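Local coordinates for protein Endonuclease/exonuclease/phosphatase (Beutenbergia cavernae DSM 12333, PDB 4RUW) that is of unknown function but belongs to the endonuclease/exonuclease/phosphatase family, joining a zinc-carrying DNase I-like sandwich domain to an Ig-like domain, at residues 54-59 with 186-191; 165-170 with 214-219; 301-306 with 328-333. All blocks are in the same frame, centred on the assembly; numbering follows the deposited sequence. Where two conformers were deposited one is given.

How the contacts relate
From the N terminus, strand 55-62 opens contact 1, which closes about 127 residues later on the turn after strand 179-188 and so joins one sheet of the DNase I-like sandwich to the other. Contact 2 begins within that span, at the end of strand 157-166, and closes beyond it on helix 207-222; the two therefore cross along the chain, though their centres lie about 30 Å apart, each touching the same sheet through neighbouring strands 179-188 and 157-166. Contact 3 follows in series and closes a short loop of 21 residues, pairing strand 304-311 with strand 324-330. The latter adjoins strand 55-62, so contacts 1 and 3 touch, their centres about 11 Å apart.

Contact 1: 54-59 with 186-191; sequences RDLRVM and VDVPGL
Leu191 fits its branched end against the start of strand 55-62: CD1 rests on backbone, 3.6 Å from the O of Asp55, and CD2 lies 3.9 Å from the CB of Leu56. Next to it, Leu56 CD1 meets both methyls of Val188, 4.0 Å from CG2. Leucine and valine suit this level because the two strands belong to different sheets, and the interior between those sheets accepts hydrocarbon. At the outer end the contact turns polar. Arg54 NH1 donates to the carbonyl O of Gly190 at 3.0 Å, arriving in the carbonyl plane on a lone pair, although the N-H is bent to 147°. The arginine chain curls to get there, bent at chi2 (-81°) and chi3 (-76°), which brings the guanidinium round to the turn. One water adds a second link, accepting from Arg54 NH2 and donating to the O of Leu191, 3.0 Å away.

What presents these carbonyls is a type II beta turn from Val188 to Leu191, closed by the bond from Leu191 N to Val188 O (3.0 Å). Pro189 supplies the fixed phi of its second position, and Gly190 takes the positive phi of the third, where a CB would run into the preceding carbonyl. The guanidinium is positioned from its other side by strand 324-330 and the residue after it: NE bonds to the O of Leu330 and NH2 to the O of Gly331. With three carbonyls and a water around it, the Arg54 cation is held by neutral acceptors, each of which can direct a partial negative charge at it; the group thus ties the hairpin turn of one sheet to the start of an inner strand of the other without a carboxylate.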
ATOM      1  N   ARG A  54      -9.114  18.648   7.031  1.00 24.18           N
ATOM      2  CA  ARG A  54      -8.235  18.069   6.064  1.00 21.64           C
ATOM      3  C   ARG A  54      -7.998  16.569   6.249  1.00 17.57           C
ATOM      4  O   ARG A  54      -7.139  16.040   5.629  1.00 17.25           O
ATOM      5  CB  ARG A  54      -6.929  18.824   6.005  1.00 24.78           C
ATOM      6  CG  ARG A  54      -7.116  20.302   5.761  1.00 28.19           C
ATOM      7  CD  ARG A  54      -7.341  20.553   4.317  1.00 31.54           C
ATOM      8  NE  ARG A  54      -6.114  20.463   3.556  1.00 34.19           N
ATOM      9  CZ  ARG A  54      -6.002  20.831   2.294  1.00 36.89           C
ATOM     10  NH1 ARG A  54      -7.044  21.277   1.644  1.00 37.30           N
ATOM     11  NH2 ARG A  54      -4.858  20.739   1.681  1.00 37.64           N
ATOM     12  N   ASP A  55      -8.804  15.940   7.097  1.00 17.60           N
ATOM     13  CA  ASP A  55      -8.703  14.506   7.357  1.00 16.92           C
ATOM     14  C   ASP A  55      -9.301  13.638   6.272  1.00 15.24           C
ATOM     15  O   ASP A  55     -10.301  13.994   5.649  1.00 17.08           O
ATOM     16  CB  ASP A  55      -9.390  14.162   8.687  1.00 21.03           C
ATOM     17  CG  ASP A  55      -8.644  14.699   9.890  1.00 27.04           C
ATOM     18  OD1 ASP A  55      -7.428  14.946   9.776  0.61 28.80           O
ATOM     19  OD2 ASP A  55      -9.274  14.866  10.955  0.51 29.96           O
ATOM     20  N   LEU A  56      -8.680  12.484   6.066  1.00 14.18           N
ATOM     21  CA  LEU A  56      -9.186  11.491   5.126  1.00 13.94           C
ATOM     22  C   LEU A  56      -8.933  10.101   5.686  1.00 12.69           C
ATOM     23  O   LEU A  56      -7.790   9.760   5.971  1.00 13.87           O
ATOM     24  CB  LEU A  56      -8.464  11.615   3.789  1.00 14.88           C
ATOM     25  CG  LEU A  56      -8.958  10.697   2.675  1.00 15.39           C
ATOM     26  CD1 LEU A  56     -10.351  11.111   2.221  1.00 17.38           C
ATOM     27  CD2 LEU A  56      -7.975  10.706   1.510  1.00 17.26           C
ATOM     28  N   ARG A  57      -9.986   9.309   5.854  1.00 12.17           N
ATOM     29  CA  ARG A  57      -9.828   7.930   6.282  1.00 11.80           C
ATOM     30  C   ARG A  57      -9.969   7.020   5.068  1.00 11.85           C
ATOM     31  O   ARG A  57     -10.997   7.032   4.379  1.00 12.32           O
ATOM     32  CB  ARG A  57     -10.834   7.561   7.373  1.00 12.97           C
ATOM     33  CG  ARG A  57     -10.755   6.097   7.786  1.00 12.79           C
ATOM     34  CD  ARG A  57     -11.610   5.786   9.006  1.00 13.70           C
ATOM     35  NE  ARG A  57     -10.875   6.098  10.227  1.00 16.22           N
ATOM     36  CZ  ARG A  57     -11.137   5.589  11.427  1.00 15.73           C
ATOM     37  NH1 ARG A  57     -12.146   4.742  11.598  1.00 18.13           N
ATOM     38  NH2 ARG A  57     -10.385   5.931  12.463  1.00 17.58           N
ATOM     39  N   VAL A  58      -8.922   6.252   4.808  1.00 12.05           N
ATOM     40  CA  VAL A  58      -8.854   5.364   3.658  1.00 12.91           C
ATOM     41  C   VAL A  58      -8.712   3.946   4.162  1.00 12.52           C
ATOM     42  O   VAL A  58      -7.832   3.655   4.982  1.00 13.77           O
ATOM     43  CB  VAL A  58      -7.630   5.692   2.774  1.00 14.66           C
ATOM     44  CG1 VAL A  58      -7.509   4.692   1.619  1.00 15.99           C
ATOM     45  CG2 VAL A  58      -7.729   7.109   2.261  1.00 16.22           C
HETATM   46  N   MSE A  59      -9.571   3.071   3.664  1.00 12.16           N
HETATM   47  CA  MSE A  59      -9.534   1.673   4.039  1.00 11.95           C
HETATM   48  C   MSE A  59      -9.263   0.816   2.816  1.00 11.42           C
HETATM   49  O   MSE A  59      -9.723   1.132   1.717  1.00 12.85           O
HETATM   50  CB  MSE A  59     -10.878   1.301   4.653  1.00 12.64           C
HETATM   51  CG  MSE A  59     -11.030  -0.168   5.053  1.00 13.58           C
HETATM   52 SE   MSE A  59     -12.701  -0.546   5.955  0.65 14.89          SE
HETATM   53  CE  MSE A  59     -12.277  -2.360   6.538  1.00 18.09           C
ATOM     54  N   VAL A 186     -11.735  11.075  -6.512  0.67 12.80           N
ATOM     55  CA  VAL A 186     -12.803  11.401  -5.577  0.67 12.72           C
ATOM     56  C   VAL A 186     -12.685  12.865  -5.154  0.67 12.97           C
ATOM     57  O   VAL A 186     -11.588  13.343  -4.860  0.67 13.77           O
ATOM     58  CB  VAL A 186     -12.708  10.500  -4.332  0.67 14.46           C
ATOM     59  CG1 VAL A 186     -13.772  10.867  -3.321  0.67 17.08           C
ATOM     60  CG2 VAL A 186     -12.837   9.037  -4.730  0.67 13.86           C
ATOM     61  N   ASP A 187     -13.806  13.583  -5.144  1.00 13.43           N
ATOM     62  CA  ASP A 187     -13.816  14.980  -4.721  1.00 14.10           C
ATOM     63  C   ASP A 187     -14.225  15.062  -3.251  1.00 13.78           C
ATOM     64  O   ASP A 187     -15.405  14.967  -2.916  1.00 15.23           O
ATOM     65  CB  ASP A 187     -14.765  15.792  -5.597  1.00 15.33           C
ATOM     66  CG  ASP A 187     -14.715  17.267  -5.288  1.00 17.31           C
ATOM     67  OD1 ASP A 187     -13.817  17.697  -4.531  1.00 17.79           O
ATOM     68  OD2 ASP A 187     -15.574  18.006  -5.807  1.00 19.51           O
ATOM     69  N   VAL A 188     -13.237  15.199  -2.375  1.00 14.87           N
ATOM     70  CA  VAL A 188     -13.470  15.136  -0.942  1.00 15.63           C
ATOM     71  C   VAL A 188     -13.649  16.538  -0.361  1.00 15.24           C
ATOM     72  O   VAL A 188     -12.767  17.385  -0.488  1.00 15.42           O
ATOM     73  CB  VAL A 188     -12.290  14.452  -0.238  1.00 16.56           C
ATOM     74  CG1 VAL A 188     -12.550  14.340   1.252  1.00 18.28           C
ATOM     75  CG2 VAL A 188     -12.033  13.077  -0.852  1.00 17.33           C
ATOM     76  N   PRO A 189     -14.800  16.796   0.280  1.00 17.52           N
ATOM     77  CA  PRO A 189     -15.041  18.114   0.883  1.00 18.75           C
ATOM     78  C   PRO A 189     -13.907  18.506   1.828  1.00 18.15           C
ATOM     79  O   PRO A 189     -13.513  17.706   2.680  1.00 19.39           O
ATOM     80  CB  PRO A 189     -16.341  17.905   1.668  1.00 20.77           C
ATOM     81  CG  PRO A 189     -17.029  16.791   0.947  1.00 22.24           C
ATOM     82  CD  PRO A 189     -15.938  15.880   0.470  1.00 20.31           C
ATOM     83  N   GLY A 190     -13.377  19.714   1.652  1.00 17.34           N
ATOM     84  CA  GLY A 190     -12.287  20.215   2.472  1.00 18.54           C
ATOM     85  C   GLY A 190     -10.899  19.923   1.927  1.00 17.14           C
ATOM     86  O   GLY A 190      -9.944  20.642   2.229  1.00 19.98           O
ATOM     87  N   LEU A 191     -10.776  18.866   1.132  1.00 16.41           N
ATOM     88  CA  LEU A 191      -9.483  18.459   0.589  1.00 16.30           C
ATOM     89  C   LEU A 191      -9.384  18.741  -0.893  1.00 15.86           C
ATOM     90  O   LEU A 191      -8.322  19.102  -1.393  1.00 19.09           O
ATOM     91  CB  LEU A 191      -9.243  16.963   0.799  1.00 17.20           C
ATOM     92  CG  LEU A 191      -8.798  16.491   2.183  1.00 18.31           C
ATOM     93  CD1 LEU A 191      -9.939  16.550   3.180  1.00 20.81           C
ATOM     94  CD2 LEU A 191      -8.216  15.083   2.103  1.00 18.56           C
TER
HETATM   95  O   HOH W   1      -5.913  20.885  -1.190  1.00 45.73           O

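Contact 2: 165-170 with 214-219; sequences PLPNEN and KEQLRI
Ile219 and Leu166 make the tight half of this contact. Their side chains run alongside each other in opposite senses, Leu166 CD2 coming to 3.6 Å from Ile219 CG2, while the other branch of the isoleucine brings CD1 within 3.5 Å of Pro167 CD. A beta-branched residue suits the place, one arm serving the leucine and the other the proline ring. Beside them runs Gln216, extended beyond CG, whose methylenes pack on the CB of Leu166 and whose amide reaches the proline's backbone: NE2 donates to the O of Pro167 at 2.9 Å, nearly straight at 162°. The acceptor lies close to the glutamine's amide plane, yet the donor stands 34° out of the carbonyl plane. A further bond from NE2 to Ser202 OG fixes the rotation of this buried amide.

Toward solvent the fit slackens. Asn170 ND2 and Glu215 OE1 are 3.6 Å apart, the side chains nearly perpendicular with amide and carboxylate planes turned 51° apart, and a water connects: it donates to Glu215 OE1 at 2.8 Å and accepts from the N of Glu169 at 3.0 Å. Asn170, nearer the rim, and the buried Asn168 both bond through ND2 to Asp212, one helical turn earlier, which pins the departing loop; Asn168 ND2 also bonds Ser202 OG.

Helix 207-222 links the parallel neighbours 192-200 and 230-233, a beta-alpha-beta crossover; here its flank holds the loop leaving outermost strand 157-166, in keeping with the DNase I-like alpha/beta sandwich, whose helices pack outside its sheets.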
ATOM      1  N   PRO A 165      -5.069  -2.928 -17.589  1.00 13.51           N
ATOM      2  CA  PRO A 165      -4.726  -4.343 -17.413  1.00 14.23           C
ATOM      3  C   PRO A 165      -3.280  -4.526 -16.969  1.00 13.30           C
ATOM      4  O   PRO A 165      -2.403  -3.768 -17.395  1.00 14.90           O
ATOM      5  CB  PRO A 165      -4.923  -4.922 -18.815  1.00 16.03           C
ATOM      6  CG  PRO A 165      -4.737  -3.750 -19.743  1.00 18.26           C
ATOM      7  CD  PRO A 165      -5.307  -2.577 -19.004  1.00 16.00           C
ATOM      8  N   LEU A 166      -3.031  -5.532 -16.140  1.00 12.69           N
ATOM      9  CA  LEU A 166      -1.687  -5.831 -15.672  1.00 13.63           C
ATOM     10  C   LEU A 166      -1.343  -7.247 -16.135  1.00 16.88           C
ATOM     11  O   LEU A 166      -2.139  -8.153 -15.977  1.00 22.67           O
ATOM     12  CB  LEU A 166      -1.621  -5.699 -14.144  1.00 13.76           C
ATOM     13  CG  LEU A 166      -1.995  -4.321 -13.584  1.00 12.97           C
ATOM     14  CD1 LEU A 166      -2.065  -4.357 -12.067  1.00 14.15           C
ATOM     15  CD2 LEU A 166      -1.024  -3.244 -14.038  1.00 14.18           C
ATOM     16  N   PRO A 167      -0.144  -7.442 -16.699  1.00 17.76           N
ATOM     17  CA  PRO A 167       0.221  -8.654 -17.443  1.00 18.57           C
ATOM     18  C   PRO A 167       0.575  -9.845 -16.555  1.00 15.61           C
ATOM     19  O   PRO A 167       1.007  -9.649 -15.433  1.00 16.63           O
ATOM     20  CB  PRO A 167       1.482  -8.209 -18.184  1.00 21.36           C
ATOM     21  CG  PRO A 167       2.136  -7.278 -17.224  1.00 21.35           C
ATOM     22  CD  PRO A 167       0.988  -6.498 -16.625  1.00 19.58           C
ATOM     23  N   ASN A 168       0.419 -11.058 -17.081  1.00 14.89           N
ATOM     24  CA  ASN A 168       0.980 -12.264 -16.475  1.00 14.40           C
ATOM     25  C   ASN A 168       1.780 -13.054 -17.511  1.00 13.74           C
ATOM     26  O   ASN A 168       1.649 -14.268 -17.634  1.00 14.91           O
ATOM     27  CB  ASN A 168      -0.112 -13.146 -15.864  1.00 15.19           C
ATOM     28  CG  ASN A 168      -0.344 -12.860 -14.386  1.00 14.16           C
ATOM     29  OD1 ASN A 168      -1.412 -12.402 -14.001  1.00 15.48           O
ATOM     30  ND2 ASN A 168       0.656 -13.144 -13.555  1.00 13.80           N
ATOM     31  N   GLU A 169       2.614 -12.351 -18.269  1.00 14.28           N
ATOM     32  CA  GLU A 169       3.315 -12.959 -19.396  1.00 14.95           C
ATOM     33  C   GLU A 169       4.330 -14.028 -18.990  1.00 15.11           C
ATOM     34  O   GLU A 169       4.525 -15.000 -19.706  1.00 16.46           O
ATOM     35  CB  GLU A 169       3.965 -11.872 -20.260  1.00 16.12           C
ATOM     36  CG  GLU A 169       4.655 -12.367 -21.530  1.00 17.00           C
ATOM     37  CD  GLU A 169       3.708 -12.953 -22.573  1.00 16.88           C
ATOM     38  OE1 GLU A 169       2.471 -12.792 -22.454  1.00 18.11           O
ATOM     39  OE2 GLU A 169       4.212 -13.584 -23.527  1.00 18.05           O
ATOM     40  N   ASN A 170       4.985 -13.857 -17.850  1.00 14.67           N
ATOM     41  CA  ASN A 170       5.939 -14.876 -17.414  1.00 15.29           C
ATOM     42  C   ASN A 170       5.255 -16.136 -16.902  1.00 15.43           C
ATOM     43  O   ASN A 170       5.695 -17.246 -17.181  1.00 17.61           O
ATOM     44  CB  ASN A 170       6.897 -14.315 -16.369  1.00 15.74           C
ATOM     45  CG  ASN A 170       7.714 -13.165 -16.907  1.00 16.19           C
ATOM     46  OD1 ASN A 170       8.612 -13.362 -17.728  1.00 17.86           O
ATOM     47  ND2 ASN A 170       7.404 -11.953 -16.458  1.00 17.28           N
ATOM     48  N   LYS A 214       6.711  -7.891 -10.534  1.00 11.84           N
ATOM     49  CA  LYS A 214       7.564  -6.757 -10.883  1.00 12.16           C
ATOM     50  C   LYS A 214       7.037  -5.987 -12.087  1.00 11.76           C
ATOM     51  O   LYS A 214       6.992  -4.752 -12.081  1.00 12.63           O
ATOM     52  CB  LYS A 214       8.993  -7.231 -11.147  1.00 12.85           C
ATOM     53  CG  LYS A 214       9.729  -7.635  -9.881  1.00 14.18           C
ATOM     54  CD  LYS A 214      10.940  -8.500 -10.175  1.00 18.48           C
ATOM     55  CE  LYS A 214      11.939  -7.801 -11.055  1.00 20.68           C
ATOM     56  NZ  LYS A 214      13.119  -8.678 -11.328  1.00 19.85           N
ATOM     57  N   GLU A 215       6.641  -6.700 -13.134  1.00 11.94           N
ATOM     58  CA  GLU A 215       6.127  -6.014 -14.315  1.00 12.08           C
ATOM     59  C   GLU A 215       4.796  -5.319 -14.044  1.00 11.38           C
ATOM     60  O   GLU A 215       4.549  -4.209 -14.530  1.00 12.68           O
ATOM     61  CB  GLU A 215       6.000  -6.978 -15.486  1.00 13.57           C
ATOM     62  CG  GLU A 215       7.352  -7.511 -15.950  1.00 16.27           C
ATOM     63  CD  GLU A 215       7.337  -7.963 -17.387  0.67 16.83           C
ATOM     64  OE1 GLU A 215       6.420  -8.717 -17.763  0.65 18.89           O
ATOM     65  OE2 GLU A 215       8.236  -7.548 -18.142  0.70 15.48           O
ATOM     66  N   GLN A 216       3.939  -5.954 -13.252  1.00 11.22           N
ATOM     67  CA  GLN A 216       2.674  -5.349 -12.858  1.00 11.49           C
ATOM     68  C   GLN A 216       2.924  -4.083 -12.060  1.00 11.26           C
ATOM     69  O   GLN A 216       2.308  -3.044 -12.307  1.00 11.47           O
ATOM     70  CB  GLN A 216       1.862  -6.343 -12.028  1.00 11.93           C
ATOM     71  CG  GLN A 216       1.447  -7.570 -12.803  1.00 12.48           C
ATOM     72  CD  GLN A 216       0.873  -8.675 -11.933  1.00 12.28           C
ATOM     73  OE1 GLN A 216       0.877  -8.609 -10.697  1.00 12.84           O
ATOM     74  NE2 GLN A 216       0.359  -9.706 -12.589  1.00 14.35           N
ATOM     75  N   LEU A 217       3.820  -4.171 -11.085  1.00 11.35           N
ATOM     76  CA  LEU A 217       4.101  -3.021 -10.244  1.00 11.75           C
ATOM     77  C   LEU A 217       4.673  -1.841 -11.037  1.00 11.23           C
ATOM     78  O   LEU A 217       4.342  -0.689 -10.758  1.00 12.08           O
ATOM     79  CB  LEU A 217       5.012  -3.404  -9.083  1.00 12.16           C
ATOM     80  CG  LEU A 217       5.316  -2.291  -8.078  1.00 12.10           C
ATOM     81  CD1 LEU A 217       4.055  -1.781  -7.376  1.00 14.03           C
ATOM     82  CD2 LEU A 217       6.334  -2.775  -7.077  1.00 13.32           C
ATOM     83  N   ARG A 218       5.552  -2.120 -12.000  0.51 11.84           N
ATOM     84  CA  ARG A 218       6.078  -1.069 -12.875  0.51 12.67           C
ATOM     85  C   ARG A 218       4.944  -0.285 -13.497  0.51 11.98           C
ATOM     86  O   ARG A 218       4.951   0.944 -13.512  0.51 13.22           O
ATOM     87  CB  ARG A 218       6.912  -1.666 -13.998  0.51 14.13           C
ATOM     88  CG  ARG A 218       8.254  -2.167 -13.561  0.51 16.07           C
ATOM     89  CD  ARG A 218       9.246  -1.045 -13.282  0.51 17.03           C
ATOM     90  NE  ARG A 218      10.607  -1.498 -13.573  0.51 17.21           N
ATOM     91  CZ  ARG A 218      11.705  -0.949 -13.059  0.51 17.34           C
ATOM     92  NH1 ARG A 218      12.908  -1.439 -13.352  0.51 17.41           N
ATOM     93  NH2 ARG A 218      11.609   0.084 -12.230  0.51 15.23           N
ATOM     94  N   ILE A 219       3.975  -1.007 -14.043  1.00 12.11           N
ATOM     95  CA  ILE A 219       2.859  -0.366 -14.731  1.00 12.62           C
ATOM     96  C   ILE A 219       2.023   0.444 -13.735  1.00 11.88           C
ATOM     97  O   ILE A 219       1.663   1.592 -13.996  1.00 12.78           O
ATOM     98  CB  ILE A 219       1.998  -1.396 -15.462  1.00 12.89           C
ATOM     99  CG1 ILE A 219       2.793  -1.982 -16.625  1.00 14.75           C
ATOM    100  CG2 ILE A 219       0.709  -0.766 -15.974  1.00 13.76           C
ATOM    101  CD1 ILE A 219       2.247  -3.273 -17.147  1.00 18.05           C
TER
HETATM  102  O   HOH W   2       3.990 -10.009 -17.061  1.00 18.85           O

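Contact 3: 301-306 with 328-333; sequences TPAFDV and LRLGGA
The ring of Phe304 is held between two leucines of the facing strand. Leu330 CD1 sits over the centre of one face, 3.9 Å from the centroid and 10° off the ring normal, a CH-pi contact. Over the opposite face comes Leu328 CD1, 4.2 Å above the plane and displaced toward the rim, and the CB of Leu328 lies against Phe304 CD1. At the edge, in the ring plane, lies the carbonyl O of Thr301, which also accepts from Phe304 N to close a type I turn; Pro302 suits its second position. A chi1 of -76°, with CG beside the backbone N, lays the ring between the leucines of strand 324-330. Ala303, small enough for the bend, brings its CB to 3.7 Å from Leu330 CD1, and Val306 lies side by side with Leu328.

Asp305 and Arg329 are the antiparallel hydrogen-bonded pair, exchanging bonds of 2.8 Å (Asp305 N to Arg329 O) and 2.9 Å (Arg329 N to Asp305 O), and Gly331 N extends the ladder to the O of Ala303 at 2.9 Å.

On the other face the charged ends of that pair stay apart, Asp305 OD2 6.3 Å from Arg329 NH1, and each has another partner: Arg329 forms a salt bridge with Asp55, Asp305 with Arg362 of the Ig-like sandwich. Arg362 also bonds the carbonyls of Pro302 and Phe304. One face is thus apolar, packed by aromatic and aliphatic groups; the other spends its charges on neighbours, coupling outermost strand 304-311 to the second domain.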
ATOM      1  N   THR A 301       0.946   9.892  -1.480  1.00 11.45           N
ATOM      2  CA  THR A 301       1.882  10.837  -2.062  1.00 11.77           C
ATOM      3  C   THR A 301       2.322  11.885  -1.032  1.00 11.67           C
ATOM      4  O   THR A 301       1.748  11.958   0.060  1.00 12.55           O
ATOM      5  CB  THR A 301       1.249  11.505  -3.294  1.00 12.37           C
ATOM      6  OG1 THR A 301       0.064  12.195  -2.899  1.00 12.55           O
ATOM      7  CG2 THR A 301       0.915  10.454  -4.363  1.00 13.88           C
ATOM      8  N   PRO A 302       3.358  12.683  -1.355  1.00 11.94           N
ATOM      9  CA  PRO A 302       3.981  13.504  -0.304  1.00 12.65           C
ATOM     10  C   PRO A 302       3.078  14.557   0.338  1.00 13.02           C
ATOM     11  O   PRO A 302       3.374  14.967   1.460  1.00 14.20           O
ATOM     12  CB  PRO A 302       5.162  14.163  -1.032  1.00 13.96           C
ATOM     13  CG  PRO A 302       5.531  13.147  -2.070  1.00 13.68           C
ATOM     14  CD  PRO A 302       4.211  12.630  -2.560  1.00 13.31           C
ATOM     15  N   ALA A 303       2.019  14.995  -0.335  1.00 12.75           N
ATOM     16  CA  ALA A 303       1.136  16.005   0.253  1.00 13.80           C
ATOM     17  C   ALA A 303       0.429  15.507   1.517  1.00 13.40           C
ATOM     18  O   ALA A 303      -0.035  16.313   2.323  1.00 14.83           O
ATOM     19  CB  ALA A 303       0.113  16.498  -0.761  1.00 15.41           C
ATOM     20  N   PHE A 304       0.323  14.191   1.675  1.00 12.85           N
ATOM     21  CA  PHE A 304      -0.336  13.623   2.842  1.00 12.53           C
ATOM     22  C   PHE A 304       0.603  13.452   4.027  1.00 13.22           C
ATOM     23  O   PHE A 304       1.756  13.054   3.876  1.00 14.83           O
ATOM     24  CB  PHE A 304      -0.940  12.260   2.509  1.00 13.00           C
ATOM     25  CG  PHE A 304      -2.204  12.330   1.723  1.00 12.80           C
ATOM     26  CD1 PHE A 304      -3.400  12.672   2.339  1.00 13.13           C
ATOM     27  CD2 PHE A 304      -2.208  12.033   0.374  1.00 13.53           C
ATOM     28  CE1 PHE A 304      -4.571  12.731   1.629  1.00 13.52           C
ATOM     29  CE2 PHE A 304      -3.385  12.084  -0.347  1.00 14.07           C
ATOM     30  CZ  PHE A 304      -4.566  12.429   0.285  1.00 14.18           C
ATOM     31  N   ASP A 305       0.078  13.737   5.215  1.00 14.26           N
ATOM     32  CA  ASP A 305       0.677  13.290   6.462  1.00 15.17           C
ATOM     33  C   ASP A 305      -0.118  12.095   6.956  1.00 13.62           C
ATOM     34  O   ASP A 305      -1.308  11.974   6.676  1.00 15.09           O
ATOM     35  CB  ASP A 305       0.599  14.376   7.527  1.00 19.03           C
ATOM     36  CG  ASP A 305       1.529  15.515   7.257  0.64 24.80           C
ATOM     37  OD1 ASP A 305       2.382  15.379   6.357  0.37 27.59           O
ATOM     38  OD2 ASP A 305       1.419  16.539   7.959  0.33 27.84           O
ATOM     39  N   VAL A 306       0.527  11.225   7.716  1.00 13.25           N
ATOM     40  CA  VAL A 306      -0.161  10.082   8.296  1.00 12.93           C
ATOM     41  C   VAL A 306      -0.410  10.344   9.775  1.00 13.19           C
ATOM     42  O   VAL A 306       0.513  10.660  10.519  1.00 15.17           O
ATOM     43  CB  VAL A 306       0.658   8.789   8.125  1.00 13.54           C
ATOM     44  CG1 VAL A 306      -0.179   7.589   8.530  1.00 14.69           C
ATOM     45  CG2 VAL A 306       1.123   8.650   6.679  1.00 14.53           C
ATOM     46  N   LEU A 328      -5.365   9.821   7.363  1.00 12.79           N
ATOM     47  CA  LEU A 328      -4.405  10.700   6.707  1.00 13.32           C
ATOM     48  C   LEU A 328      -4.863  12.140   6.867  1.00 13.26           C
ATOM     49  O   LEU A 328      -6.014  12.401   7.212  1.00 14.53           O
ATOM     50  CB  LEU A 328      -4.316  10.357   5.216  1.00 13.54           C
ATOM     51  CG  LEU A 328      -4.103   8.877   4.875  1.00 13.42           C
ATOM     52  CD1 LEU A 328      -4.061   8.684   3.362  1.00 15.43           C
ATOM     53  CD2 LEU A 328      -2.832   8.342   5.534  1.00 14.66           C
ATOM     54  N   ARG A 329      -3.960  13.082   6.603  1.00 13.95           N
ATOM     55  CA  ARG A 329      -4.298  14.495   6.651  1.00 13.86           C
ATOM     56  C   ARG A 329      -3.608  15.171   5.485  1.00 13.80           C
ATOM     57  O   ARG A 329      -2.416  14.986   5.283  1.00 15.08           O
ATOM     58  CB  ARG A 329      -3.828  15.103   7.968  1.00 16.97           C
ATOM     59  CG  ARG A 329      -4.218  16.556   8.146  1.00 20.97           C
ATOM     60  CD  ARG A 329      -3.938  17.005   9.564  1.00 24.13           C
ATOM     61  NE  ARG A 329      -4.757  16.258  10.512  1.00 26.94           N
ATOM     62  CZ  ARG A 329      -4.405  15.994  11.766  1.00 30.27           C
ATOM     63  NH1 ARG A 329      -3.236  16.406  12.231  1.00 32.47           N
ATOM     64  NH2 ARG A 329      -5.220  15.305  12.551  1.00 32.02           N
ATOM     65  N   LEU A 330      -4.339  15.936   4.708  1.00 14.42           N
ATOM     66  CA  LEU A 330      -3.757  16.556   3.542  1.00 16.08           C
ATOM     67  C   LEU A 330      -3.179  17.902   3.894  1.00 18.63           C
ATOM     68  O   LEU A 330      -3.871  18.765   4.375  1.00 20.77           O
ATOM     69  CB  LEU A 330      -4.812  16.707   2.444  1.00 17.33           C
ATOM     70  CG  LEU A 330      -4.340  17.207   1.090  1.00 18.22           C
ATOM     71  CD1 LEU A 330      -3.302  16.270   0.510  1.00 18.11           C
ATOM     72  CD2 LEU A 330      -5.526  17.352   0.147  1.00 21.23           C
ATOM     73  N   GLY A 331      -1.895  18.053   3.633  1.00 20.09           N
ATOM     74  CA  GLY A 331      -1.217  19.325   3.800  1.00 23.00           C
ATOM     75  C   GLY A 331      -1.268  20.169   2.552  1.00 24.15           C
ATOM     76  O   GLY A 331      -2.040  19.936   1.654  1.00 26.17           O
ATOM     77  N   GLY A 332      -0.418  21.181   2.525  1.00 26.89           N
ATOM     78  CA  GLY A 332      -0.245  22.041   1.377  1.00 30.02           C
ATOM     79  C   GLY A 332       0.578  21.420   0.275  1.00 31.61           C
ATOM     80  O   GLY A 332       1.164  20.357   0.434  1.00 31.79           O
ATOM     81  N   ALA A 333       0.594  22.078  -0.872  1.00 32.92           N
ATOM     82  CA  ALA A 333       1.327  21.549  -1.988  1.00 32.05           C
ATOM     83  C   ALA A 333       2.799  21.472  -1.614  1.00 29.57           C
ATOM     84  O   ALA A 333       3.415  22.437  -1.191  1.00 30.67           O
ATOM     85  CB  ALA A 333       1.151  22.440  -3.208  1.00 33.02           C
TER